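Local coordinates for protein alpha-L-arabinofuranosidase B (Aspergillus kawachii, PDB 6SXT) that hydrolyses terminal non-reducing alpha-L-arabinofuranosyl residues from arabinoxylan, arabinan and arabinogalactan, helping to degrade plant hemicellulose, at residues A[15-29]-A[72-85]. Sequence-based numbering, arbitrary orientation.
Sequences CVAAHSTTRALYSSF and ITIIYDQSGNGNHL
The carbonyl of V16 receives the side-chain amide of N83, ND2 to O 2.8 Å, at a classic beta bulge, V16 and A17 being opposite M295 of the partner strand 288-296. The same ND2 also binds the carbonyl of T136. The small methyls of A17 and A18 rest against N83 CB and Q78 CB, while the D77 carboxylate lies by the backbone: A18 N reaches D77 OD1 at 3.0 Å from above the carboxylate plane. OD1 also accepts from S79 N, making an Asx turn, and from S79 OG on its syn side, while OD2 takes N83 N on its anti lone pair; aspartate thus ties the 77-80 type I turn to the strand. Q78 N donates in turn to A18 O (2.8 Å). The H19 ring donates through NE2 to N83 O, nearly straight at 173° and in the ring plane, and ND1 bonds Y164 OH, fixing the ring's rotation; L85 CD1 sits over the centre of one face, 3.7 Å from the centroid. In the concanavalin-like catalytic domain, the contact joins strand 15-20 of the large antiparallel sheet to the chain leaving strand 70-75 of a four-stranded sheet. S20 N and Q78 NE2 both donate to one water, which lies 2.7 Å from Y76 O. T21 offers its methyl CG2 to I75 CG1, its hydroxyl being held by Y120 O. Beyond it the loop curls round Q78, whose extended chain (chi2 177°) carries the amide to two backbone groups: NE2 donates to R23 O (3.2 Å), and OE1 accepts L25 N (2.7 Å) on a lone pair. Glutamine suits this place, having both donor and acceptor. The Y26 ring lies obliquely against Q78 O and S79 CA. F29, CG anti to its own N (chi1 -178°), lays a ring face over Q78 CB.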
ATOM      1  N   CYS A  15      -5.824 -20.063 -12.957  1.00 17.68           N
ATOM      2  CA  CYS A  15      -5.089 -18.797 -12.875  1.00 17.19           C
ATOM      3  C   CYS A  15      -4.249 -18.616 -14.131  1.00 17.24           C
ATOM      4  O   CYS A  15      -3.546 -19.565 -14.596  1.00 17.96           O
ATOM      5  CB  CYS A  15      -4.157 -18.781 -11.678  1.00 17.39           C
ATOM      6  SG  CYS A  15      -5.092 -18.872 -10.123  1.00 19.63           S
ATOM      7  N   VAL A  16      -4.256 -17.403 -14.644  1.00 15.65           N
ATOM      8  CA  VAL A  16      -3.321 -16.955 -15.689  1.00 16.01           C
ATOM      9  C   VAL A  16      -2.374 -15.883 -15.177  1.00 16.62           C
ATOM     10  O   VAL A  16      -1.462 -15.485 -15.909  1.00 17.53           O
ATOM     11  CB  VAL A  16      -4.077 -16.500 -16.939  1.00 17.88           C
ATOM     12  CG1 VAL A  16      -4.786 -17.707 -17.541  1.00 20.51           C
ATOM     13  CG2 VAL A  16      -5.026 -15.344 -16.641  1.00 19.24           C
ATOM     14  N   ALA A  17      -2.585 -15.387 -13.963  1.00 15.42           N
ATOM     15  CA  ALA A  17      -1.637 -14.480 -13.295  1.00 15.26           C
ATOM     16  C   ALA A  17      -1.872 -14.682 -11.817  1.00 15.31           C
ATOM     17  O   ALA A  17      -3.048 -14.717 -11.388  1.00 16.46           O
ATOM     18  CB  ALA A  17      -1.878 -13.056 -13.720  1.00 17.34           C
ATOM     19  N   ALA A  18      -0.814 -14.797 -11.042  1.00 13.95           N
ATOM     20  CA  ALA A  18      -0.952 -15.130  -9.607  1.00 14.89           C
ATOM     21  C   ALA A  18       0.136 -14.358  -8.872  1.00 14.67           C
ATOM     22  O   ALA A  18       1.343 -14.614  -9.087  1.00 14.76           O
ATOM     23  CB  ALA A  18      -0.802 -16.623  -9.408  1.00 15.21           C
ATOM     24  N   HIS A  19      -0.258 -13.412  -8.064  1.00 13.97           N
ATOM     25  CA  HIS A  19       0.678 -12.413  -7.495  1.00 13.58           C
ATOM     26  C   HIS A  19       0.550 -12.370  -5.967  1.00 14.25           C
ATOM     27  O   HIS A  19      -0.554 -12.151  -5.452  1.00 13.59           O
ATOM     28  CB  HIS A  19       0.303 -11.052  -8.010  1.00 13.79           C
ATOM     29  CG  HIS A  19       0.412 -10.901  -9.480  1.00 13.44           C
ATOM     30  ND1 HIS A  19      -0.679 -10.549 -10.262  1.00 14.03           N
ATOM     31  CD2 HIS A  19       1.467 -11.045 -10.290  1.00 13.32           C
ATOM     32  CE1 HIS A  19      -0.288 -10.474 -11.520  1.00 15.00           C
ATOM     33  NE2 HIS A  19       1.025 -10.751 -11.596  1.00 15.21           N
ATOM     34  N   SER A  20       1.643 -12.546  -5.244  1.00 13.33           N
ATOM     35  CA  SER A  20       1.606 -12.377  -3.778  1.00 14.23           C
ATOM     36  C   SER A  20       3.004 -12.157  -3.260  1.00 14.80           C
ATOM     37  O   SER A  20       3.924 -12.882  -3.664  1.00 15.33           O
ATOM     38  CB  SER A  20       1.016 -13.601  -3.059  1.00 13.44           C
ATOM     39  OG  SER A  20       1.010 -13.344  -1.657  1.00 13.62           O
ATOM     40  N   THR A  21       3.143 -11.222  -2.320  1.00 14.03           N
ATOM     41  CA  THR A  21       4.387 -11.034  -1.575  1.00 13.06           C
ATOM     42  C   THR A  21       4.350 -11.807  -0.270  1.00 14.12           C
ATOM     43  O   THR A  21       5.375 -11.841   0.406  1.00 14.78           O
ATOM     44  CB  THR A  21       4.714  -9.553  -1.411  1.00 13.52           C
ATOM     45  OG1 THR A  21       3.612  -8.953  -0.705  1.00 14.63           O
ATOM     46  CG2 THR A  21       4.956  -8.864  -2.726  1.00 14.30           C
ATOM     47  N   THR A  22       3.201 -12.332   0.118  1.00 13.90           N
ATOM     48  CA  THR A  22       3.057 -13.047   1.396  1.00 13.40           C
ATOM     49  C   THR A  22       3.251 -14.550   1.259  1.00 13.91           C
ATOM     50  O   THR A  22       3.761 -15.149   2.214  1.00 14.66           O
ATOM     51  CB  THR A  22       1.762 -12.691   2.102  1.00 15.73           C
ATOM     52  OG1 THR A  22       0.710 -13.181   1.283  1.00 14.67           O
ATOM     53  CG2 THR A  22       1.654 -11.195   2.348  1.00 15.15           C
ATOM     54  N   ARG A  23       2.750 -15.164   0.191  1.00 13.76           N
ATOM     55  CA  ARG A  23       2.720 -16.644   0.131  1.00 13.65           C
ATOM     56  C   ARG A  23       2.628 -17.176  -1.279  1.00 14.18           C
ATOM     57  O   ARG A  23       2.182 -16.495  -2.221  1.00 14.78           O
ATOM     58  CB  ARG A  23       1.573 -17.185   0.972  1.00 14.93           C
ATOM     59  CG  ARG A  23       0.184 -16.810   0.472  1.00 15.02           C
ATOM     60  CD  ARG A  23      -0.850 -17.603   1.246  1.00 16.17           C
ATOM     61  NE  ARG A  23      -2.210 -17.333   0.817  1.00 15.44           N
ATOM     62  CZ  ARG A  23      -3.161 -18.268   0.764  1.00 15.77           C
ATOM     63  NH1 ARG A  23      -2.920 -19.529   1.093  1.00 16.67           N
ATOM     64  NH2 ARG A  23      -4.360 -17.913   0.346  1.00 15.73           N
ATOM     65  N   ALA A  24       3.046 -18.424  -1.420  1.00 14.29           N
ATOM     66  CA  ALA A  24       2.753 -19.200  -2.623  1.00 15.19           C
ATOM     67  C   ALA A  24       1.254 -19.409  -2.775  1.00 14.61           C
ATOM     68  O   ALA A  24       0.553 -19.654  -1.747  1.00 15.44           O
ATOM     69  CB  ALA A  24       3.460 -20.556  -2.499  1.00 14.86           C
ATOM     70  N   LEU A  25       0.772 -19.370  -4.011  1.00 15.02           N
ATOM     71  CA  LEU A  25      -0.666 -19.560  -4.288  1.00 14.23           C
ATOM     72  C   LEU A  25      -0.931 -20.900  -4.956  1.00 16.18           C
ATOM     73  O   LEU A  25      -2.090 -21.190  -5.299  1.00 16.04           O
ATOM     74  CB  LEU A  25      -1.148 -18.371  -5.122  1.00 14.49           C
ATOM     75  CG  LEU A  25      -1.030 -17.038  -4.393  1.00 14.78           C
ATOM     76  CD1 LEU A  25      -1.386 -15.905  -5.326  1.00 16.40           C
ATOM     77  CD2 LEU A  25      -1.875 -16.995  -3.146  1.00 15.93           C
ATOM     78  N   TYR A  26       0.124 -21.655  -5.221  1.00 16.14           N
ATOM     79  CA  TYR A  26       0.054 -23.082  -5.661  1.00 15.97           C
ATOM     80  C   TYR A  26       0.781 -23.905  -4.621  1.00 17.62           C
ATOM     81  O   TYR A  26       1.860 -23.520  -4.191  1.00 16.28           O
ATOM     82  CB  TYR A  26       0.756 -23.274  -7.006  1.00 16.72           C
ATOM     83  CG  TYR A  26       0.188 -22.556  -8.201  1.00 16.67           C
ATOM     84  CD1 TYR A  26       0.481 -21.234  -8.454  1.00 17.47           C
ATOM     85  CD2 TYR A  26      -0.560 -23.250  -9.136  1.00 16.79           C
ATOM     86  CE1 TYR A  26       0.011 -20.595  -9.570  1.00 17.27           C
ATOM     87  CE2 TYR A  26      -1.054 -22.612 -10.263  1.00 17.53           C
ATOM     88  CZ  TYR A  26      -0.763 -21.282 -10.484  1.00 17.43           C
ATOM     89  OH  TYR A  26      -1.218 -20.653 -11.609  1.00 20.00           O
ATOM     90  N   SER A  27       0.271 -25.093  -4.329  1.00 17.76           N
ATOM     91  CA  SER A  27       0.896 -25.988  -3.330  1.00 20.19           C
ATOM     92  C   SER A  27       2.302 -26.397  -3.772  1.00 20.75           C
ATOM     93  O   SER A  27       3.118 -26.654  -2.885  1.00 23.04           O
ATOM     94  CB  SER A  27      -0.022 -27.160  -3.036  1.00 24.25           C
ATOM     95  OG  SER A  27      -0.109 -27.895  -4.196  1.00 26.76           O
ATOM     96  N   SER A  28       2.638 -26.400  -5.038  1.00 19.76           N
ATOM     97  CA  SER A  28       3.976 -26.879  -5.437  1.00 22.49           C
ATOM     98  C   SER A  28       4.892 -25.702  -5.761  1.00 22.91           C
ATOM     99  O   SER A  28       6.040 -25.932  -6.234  1.00 22.89           O
ATOM    100  CB  SER A  28       3.845 -27.789  -6.594  1.00 26.10           C
ATOM    101  OG  SER A  28       3.279 -27.083  -7.672  1.00 31.85           O
ATOM    102  N   PHE A  29       4.426 -24.454  -5.629  1.00 19.01           N
ATOM    103  CA  PHE A  29       5.260 -23.302  -6.051  1.00 17.92           C
ATOM    104  C   PHE A  29       6.372 -23.062  -5.034  1.00 17.08           C
ATOM    105  O   PHE A  29       6.104 -22.861  -3.824  1.00 17.51           O
ATOM    106  CB  PHE A  29       4.435 -22.029  -6.255  1.00 18.39           C
ATOM    107  CG  PHE A  29       5.261 -20.880  -6.736  1.00 17.48           C
ATOM    108  CD1 PHE A  29       5.640 -20.818  -8.078  1.00 18.99           C
ATOM    109  CD2 PHE A  29       5.713 -19.894  -5.878  1.00 16.73           C
ATOM    110  CE1 PHE A  29       6.419 -19.770  -8.537  1.00 19.27           C
ATOM    111  CE2 PHE A  29       6.486 -18.854  -6.358  1.00 17.89           C
ATOM    112  CZ  PHE A  29       6.836 -18.797  -7.690  1.00 17.03           C
ATOM    113  N   ILE A  72       9.922  -2.851  -3.291  1.00 15.16           N
ATOM    114  CA  ILE A  72       9.478  -4.043  -4.048  1.00 14.86           C
ATOM    115  C   ILE A  72       9.499  -3.678  -5.524  1.00 14.98           C
ATOM    116  O   ILE A  72       8.690  -2.886  -5.975  1.00 15.42           O
ATOM    117  CB  ILE A  72       8.116  -4.539  -3.562  1.00 14.79           C
ATOM    118  CG1 ILE A  72       8.211  -5.000  -2.119  1.00 15.31           C
ATOM    119  CG2 ILE A  72       7.611  -5.649  -4.454  1.00 15.07           C
ATOM    120  CD1 ILE A  72       6.843  -5.164  -1.447  1.00 17.07           C
ATOM    121  N   THR A  73      10.465  -4.217  -6.265  1.00 14.67           N
ATOM    122  CA  THR A  73      10.618  -3.897  -7.703  1.00 15.49           C
ATOM    123  C   THR A  73       9.709  -4.764  -8.573  1.00 16.29           C
ATOM    124  O   THR A  73       9.245  -4.280  -9.620  1.00 17.28           O
ATOM    125  CB  THR A  73      12.075  -4.043  -8.141  1.00 16.70           C
ATOM    126  OG1 THR A  73      12.527  -5.289  -7.624  1.00 17.33           O
ATOM    127  CG2 THR A  73      12.935  -2.905  -7.652  1.00 19.43           C
ATOM    128  N   ILE A  74       9.498  -6.030  -8.211  1.00 14.81           N
ATOM    129  CA  ILE A  74       8.737  -6.954  -9.062  1.00 14.78           C
ATOM    130  C   ILE A  74       7.879  -7.812  -8.148  1.00 14.24           C
ATOM    131  O   ILE A  74       8.385  -8.301  -7.137  1.00 14.59           O
ATOM    132  CB  ILE A  74       9.636  -7.853  -9.929  1.00 15.16           C
ATOM    133  CG1 ILE A  74      10.715  -7.054 -10.675  1.00 17.58           C
ATOM    134  CG2 ILE A  74       8.777  -8.717 -10.884  1.00 16.00           C
ATOM    135  CD1 ILE A  74      11.665  -7.969 -11.439  1.00 18.83           C
ATOM    136  N   ILE A  75       6.625  -7.989  -8.532  1.00 14.13           N
ATOM    137  CA  ILE A  75       5.765  -9.038  -7.942  1.00 14.32           C
ATOM    138  C   ILE A  75       5.643 -10.092  -9.038  1.00 13.86           C
ATOM    139  O   ILE A  75       5.050  -9.851 -10.077  1.00 15.58           O
ATOM    140  CB  ILE A  75       4.410  -8.480  -7.491  1.00 14.84           C
ATOM    141  CG1 ILE A  75       4.561  -7.273  -6.539  1.00 16.57           C
ATOM    142  CG2 ILE A  75       3.643  -9.573  -6.813  1.00 15.94           C
ATOM    143  CD1 ILE A  75       3.349  -6.389  -6.482  1.00 19.38           C
ATOM    144  N   TYR A  76       6.244 -11.242  -8.815  1.00 13.72           N
ATOM    145  CA  TYR A  76       6.317 -12.252  -9.890  1.00 14.01           C
ATOM    146  C   TYR A  76       4.977 -12.950 -10.081  1.00 14.98           C
ATOM    147  O   TYR A  76       4.176 -13.117  -9.131  1.00 14.92           O
ATOM    148  CB  TYR A  76       7.427 -13.272  -9.581  1.00 14.85           C
ATOM    149  CG  TYR A  76       8.822 -12.707  -9.653  1.00 15.67           C
ATOM    150  CD1 TYR A  76       9.354 -12.287 -10.859  1.00 16.76           C
ATOM    151  CD2 TYR A  76       9.598 -12.551  -8.514  1.00 14.94           C
ATOM    152  CE1 TYR A  76      10.637 -11.765 -10.911  1.00 17.69           C
ATOM    153  CE2 TYR A  76      10.874 -11.994  -8.563  1.00 15.43           C
ATOM    154  CZ  TYR A  76      11.399 -11.616  -9.777  1.00 16.26           C
ATOM    155  OH  TYR A  76      12.687 -11.104  -9.863  1.00 16.31           O
ATOM    156  N   ASP A  77       4.691 -13.334 -11.312  1.00 15.64           N
ATOM    157  CA  ASP A  77       3.537 -14.181 -11.653  1.00 15.35           C
ATOM    158  C   ASP A  77       3.913 -15.623 -11.347  1.00 15.90           C
ATOM    159  O   ASP A  77       4.796 -16.184 -12.041  1.00 17.33           O
ATOM    160  CB  ASP A  77       3.198 -13.952 -13.119  1.00 15.63           C
ATOM    161  CG  ASP A  77       2.196 -14.955 -13.637  1.00 16.21           C
ATOM    162  OD1 ASP A  77       1.460 -15.563 -12.815  1.00 15.27           O
ATOM    163  OD2 ASP A  77       2.168 -15.112 -14.862  1.00 17.18           O
ATOM    164  N   GLN A  78       3.251 -16.260 -10.392  1.00 14.89           N
ATOM    165  CA  GLN A  78       3.552 -17.644  -9.984  1.00 15.32           C
ATOM    166  C   GLN A  78       3.017 -18.662 -11.006  1.00 16.95           C
ATOM    167  O   GLN A  78       3.347 -19.850 -10.887  1.00 17.45           O
ATOM    168  CB  GLN A  78       2.978 -17.946  -8.601  1.00 14.88           C
ATOM    169  CG  GLN A  78       3.458 -16.982  -7.560  1.00 14.88           C
ATOM    170  CD  GLN A  78       2.823 -17.249  -6.221  1.00 16.02           C
ATOM    171  OE1 GLN A  78       2.361 -18.361  -5.984  1.00 15.66           O
ATOM    172  NE2 GLN A  78       2.740 -16.194  -5.364  1.00 14.82           N
ATOM    173  N   SER A  79       2.182 -18.249 -11.959  1.00 16.01           N
ATOM    174  CA  SER A  79       1.418 -19.181 -12.842  1.00 16.75           C
ATOM    175  C   SER A  79       2.320 -19.713 -13.950  1.00 20.23           C
ATOM    176  O   SER A  79       1.896 -20.703 -14.592  1.00 21.06           O
ATOM    177  CB  SER A  79       0.204 -18.509 -13.421  1.00 17.28           C
ATOM    178  OG  SER A  79       0.573 -17.621 -14.455  1.00 19.19           O
ATOM    179  N   GLY A  80       3.444 -19.060 -14.204  1.00 20.17           N
ATOM    180  CA  GLY A  80       4.294 -19.475 -15.331  1.00 20.15           C
ATOM    181  C   GLY A  80       3.956 -18.761 -16.612  1.00 22.14           C
ATOM    182  O   GLY A  80       4.658 -19.001 -17.592  1.00 22.64           O
ATOM    183  N   ASN A  81       2.979 -17.865 -16.634  1.00 19.36           N
ATOM    184  CA  ASN A  81       2.635 -17.101 -17.847  1.00 19.26           C
ATOM    185  C   ASN A  81       3.574 -15.907 -18.075  1.00 20.81           C
ATOM    186  O   ASN A  81       3.419 -15.256 -19.086  1.00 21.77           O
ATOM    187  CB  ASN A  81       1.179 -16.667 -17.857  1.00 19.28           C
ATOM    188  CG  ASN A  81       0.205 -17.816 -18.067  1.00 24.89           C
ATOM    189  OD1 ASN A  81      -0.473 -18.301 -17.145  1.00 29.42           O
ATOM    190  ND2 ASN A  81       0.320 -18.440 -19.211  1.00 25.16           N
ATOM    191  N   GLY A  82       4.444 -15.562 -17.131  1.00 18.03           N
ATOM    192  CA  GLY A  82       5.363 -14.434 -17.286  1.00 18.99           C
ATOM    193  C   GLY A  82       4.749 -13.092 -16.967  1.00 17.34           C
ATOM    194  O   GLY A  82       5.351 -12.077 -17.270  1.00 18.61           O
ATOM    195  N   ASN A  83       3.569 -13.053 -16.324  1.00 16.01           N
ATOM    196  CA  ASN A  83       2.802 -11.809 -16.128  1.00 16.75           C
ATOM    197  C   ASN A  83       3.286 -11.054 -14.886  1.00 15.86           C
ATOM    198  O   ASN A  83       2.448 -10.629 -14.054  1.00 15.13           O
ATOM    199  CB  ASN A  83       1.298 -12.090 -16.092  1.00 17.18           C
ATOM    200  CG  ASN A  83       0.849 -12.663 -17.412  1.00 18.16           C
ATOM    201  OD1 ASN A  83       1.406 -12.243 -18.453  1.00 20.22           O
ATOM    202  ND2 ASN A  83      -0.161 -13.532 -17.416  1.00 17.90           N
ATOM    203  N   HIS A  84       4.580 -10.872 -14.737  1.00 15.25           N
ATOM    204  CA  HIS A  84       5.159 -10.205 -13.550  1.00 14.98           C
ATOM    205  C   HIS A  84       4.777  -8.728 -13.556  1.00 15.50           C
ATOM    206  O   HIS A  84       4.688  -8.082 -14.622  1.00 16.84           O
ATOM    207  CB  HIS A  84       6.675 -10.342 -13.596  1.00 16.92           C
ATOM    208  CG  HIS A  84       7.154 -11.699 -13.933  1.00 16.89           C
ATOM    209  ND1 HIS A  84       6.746 -12.831 -13.266  1.00 16.21           N
ATOM    210  CD2 HIS A  84       8.082 -12.082 -14.852  1.00 19.25           C
ATOM    211  CE1 HIS A  84       7.387 -13.871 -13.774  1.00 18.66           C
ATOM    212  NE2 HIS A  84       8.199 -13.439 -14.783  1.00 19.53           N
ATOM    213  N   LEU A  85       4.490  -8.192 -12.374  1.00 15.20           N
ATOM    214  CA  LEU A  85       4.162  -6.766 -12.216  1.00 15.57           C
ATOM    215  C   LEU A  85       5.418  -5.967 -11.889  1.00 16.35           C
ATOM    216  O   LEU A  85       6.154  -6.314 -10.954  1.00 15.45           O
ATOM    217  CB  LEU A  85       3.139  -6.613 -11.095  1.00 16.44           C
ATOM    218  CG  LEU A  85       1.806  -7.259 -11.340  1.00 17.98           C
ATOM    219  CD1 LEU A  85       0.910  -7.110 -10.117  1.00 18.74           C
ATOM    220  CD2 LEU A  85       1.125  -6.674 -12.540  1.00 24.81           C
TER
HETATM  221  O   HOH W   1       4.039 -13.628  -6.455  1.00 14.26           O